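Long-range contact in glycerol dehydrogenase (PDB 1TA9), which oxidises glycerol to dihydroxyacetone with NAD(+), probably using a catalytic zinc ion, and serves in the assimilation of glycerol: residues R224-G229 and S277-N282. Residues are numbered along the deposited sequence; the frame is centred on the assembly and turned at random.
Sequences RFLISG and SAILSN
A278, I279 and N282 meet L226 and I227 where two long helices of the all-helical, metal-binding half of this iron-containing alcohol dehydrogenase fold pack antiparallel. The axes of the short segments 224-229 and 277-282 run at 161° and approach to 9.9 Å, and the touching residues are all buried. A278 offers its CB to L226 CD2 at 4.1 Å; it also touches V294 of helix 289-307. L226 in turn comes close to A179, a probable NAD(+)-binding residue, consistent with a place next to the NAD(+) site. The end of the I279 side chain swings in to meet I227. Both isoleucines have CG1 anti to the carbonyl carbon (chi1 about -70°) and CD1 extended, yet the two chains cross at about a right angle, with I227 CG1 lying 3.9 Å from I279 CD1. V223 and I230 also pack on I279. Two residues on, S281 OG bonds S277 O, one turn back, at 2.8 Å, on the face of that carbonyl opposite to S281 N, and weakly Y420 of a second subunit. N282 closes the interface. With its CG anti to the backbone N (chi1 -168°), its side chain and that of L226 pass in opposite directions, bringing OD1 to 3.2 Å from L226 CB and N282 CB to 3.8 Å from L226 CD2. The rotation of the buried amide is fixed from both ends: ND2 donates to A221 O just before helix 223-245, while a bridging water donates to N282 OD1 at 2.6 Å and accepts a weak bond from L226 N at 3.0 Å.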
loop_
_atom_site.group_PDB
_atom_site.type_symbol
_atom_site.label_atom_id
_atom_site.label_comp_id
_atom_site.label_asym_id
_atom_site.label_seq_id
_atom_site.Cartn_x
_atom_site.Cartn_y
_atom_site.Cartn_z
ATOM N N ARG B 224 27.521 27.085 11.253
ATOM C CA ARG B 224 27.333 26.449 12.555
ATOM C C ARG B 224 26.090 27.062 13.223
ATOM O O ARG B 224 25.348 26.375 13.922
ATOM C CB ARG B 224 28.562 26.659 13.449
ATOM C CG ARG B 224 28.427 26.022 14.824
ATOM C CD ARG B 224 29.538 26.436 15.792
ATOM N NE ARG B 224 29.301 25.873 17.123
ATOM C CZ ARG B 224 29.951 26.230 18.226
ATOM N NH1 ARG B 224 30.896 27.162 18.178
ATOM N NH2 ARG B 224 29.651 25.654 19.383
ATOM N N PHE B 225 25.859 28.352 12.995
ATOM C CA PHE B 225 24.702 29.035 13.577
ATOM C C PHE B 225 23.374 28.470 13.067
ATOM O O PHE B 225 22.448 28.230 13.846
ATOM C CB PHE B 225 24.763 30.536 13.275
ATOM C CG PHE B 225 25.774 31.280 14.099
ATOM C CD1 PHE B 225 25.501 31.608 15.426
ATOM C CD2 PHE B 225 27.004 31.637 13.558
ATOM C CE1 PHE B 225 26.443 32.283 16.204
ATOM C CE2 PHE B 225 27.957 32.312 14.328
ATOM C CZ PHE B 225 27.674 32.634 15.652
ATOM N N LEU B 226 23.279 28.275 11.755
ATOM C CA LEU B 226 22.059 27.733 11.158
ATOM C C LEU B 226 21.795 26.336 11.704
ATOM O O LEU B 226 20.657 25.988 12.019
ATOM C CB LEU B 226 22.188 27.659 9.629
ATOM C CG LEU B 226 20.982 27.056 8.890
ATOM C CD1 LEU B 226 19.808 28.025 8.967
ATOM C CD2 LEU B 226 21.335 26.782 7.434
ATOM N N ILE B 227 22.855 25.540 11.808
ATOM C CA ILE B 227 22.743 24.180 12.308
ATOM C C ILE B 227 22.240 24.174 13.747
ATOM O O ILE B 227 21.450 23.312 14.129
ATOM C CB ILE B 227 24.095 23.446 12.195
ATOM C CG1 ILE B 227 24.420 23.233 10.714
ATOM C CG2 ILE B 227 24.037 22.110 12.932
ATOM C CD1 ILE B 227 25.817 22.717 10.429
ATOM N N SER B 228 22.690 25.136 14.541
ATOM C CA SER B 228 22.236 25.228 15.920
ATOM C C SER B 228 20.727 25.492 15.906
ATOM O O SER B 228 19.980 24.937 16.709
ATOM C CB SER B 228 22.956 26.364 16.640
ATOM O OG SER B 228 22.420 26.537 17.935
ATOM N N GLY B 229 20.288 26.342 14.982
ATOM C CA GLY B 229 18.874 26.643 14.868
ATOM C C GLY B 229 18.078 25.429 14.423
ATOM O O GLY B 229 16.911 25.282 14.775
ATOM N N SER B 277 19.753 20.848 2.455
ATOM C CA SER B 277 19.961 21.731 1.311
ATOM C C SER B 277 20.203 23.165 1.804
ATOM O O SER B 277 20.953 23.918 1.190
ATOM C CB SER B 277 18.782 21.663 0.318
ATOM O OG SER B 277 17.521 21.680 0.960
ATOM N N ALA B 278 19.589 23.533 2.926
ATOM C CA ALA B 278 19.792 24.867 3.500
ATOM C C ALA B 278 21.221 24.937 4.043
ATOM O O ALA B 278 21.907 25.951 3.908
ATOM C CB ALA B 278 18.801 25.113 4.631
ATOM N N ILE B 279 21.656 23.855 4.679
ATOM C CA ILE B 279 23.012 23.794 5.216
ATOM C C ILE B 279 24.036 23.958 4.088
ATOM O O ILE B 279 24.968 24.762 4.189
ATOM C CB ILE B 279 23.258 22.453 5.949
ATOM C CG1 ILE B 279 22.463 22.429 7.259
ATOM C CG2 ILE B 279 24.746 22.271 6.215
ATOM C CD1 ILE B 279 22.545 21.102 8.016
ATOM N N LEU B 280 23.870 23.188 3.016
ATOM C CA LEU B 280 24.784 23.287 1.880
ATOM C C LEU B 280 24.731 24.700 1.294
ATOM O O LEU B 280 25.765 25.285 0.965
ATOM C CB LEU B 280 24.415 22.248 0.810
ATOM C CG LEU B 280 24.661 20.791 1.224
ATOM C CD1 LEU B 280 23.984 19.841 0.253
ATOM C CD2 LEU B 280 26.162 20.524 1.270
ATOM N N SER B 281 23.526 25.252 1.177
ATOM C CA SER B 281 23.350 26.601 0.645
ATOM C C SER B 281 24.096 27.638 1.492
ATOM O O SER B 281 24.852 28.460 0.962
ATOM C CB SER B 281 21.856 26.959 0.585
ATOM O OG SER B 281 21.182 26.189 -0.401
ATOM N N ASN B 282 23.877 27.594 2.806
ATOM C CA ASN B 282 24.522 28.516 3.751
ATOM C C ASN B 282 26.042 28.391 3.604
ATOM O O ASN B 282 26.762 29.393 3.514
ATOM C CB ASN B 282 24.085 28.150 5.182
ATOM C CG ASN B 282 24.457 29.201 6.225
ATOM O OD1 ASN B 282 24.056 29.083 7.388
ATOM N ND2 ASN B 282 25.213 30.224 5.826
HETATM O O HOH W 1 24.331 30.270 9.729
#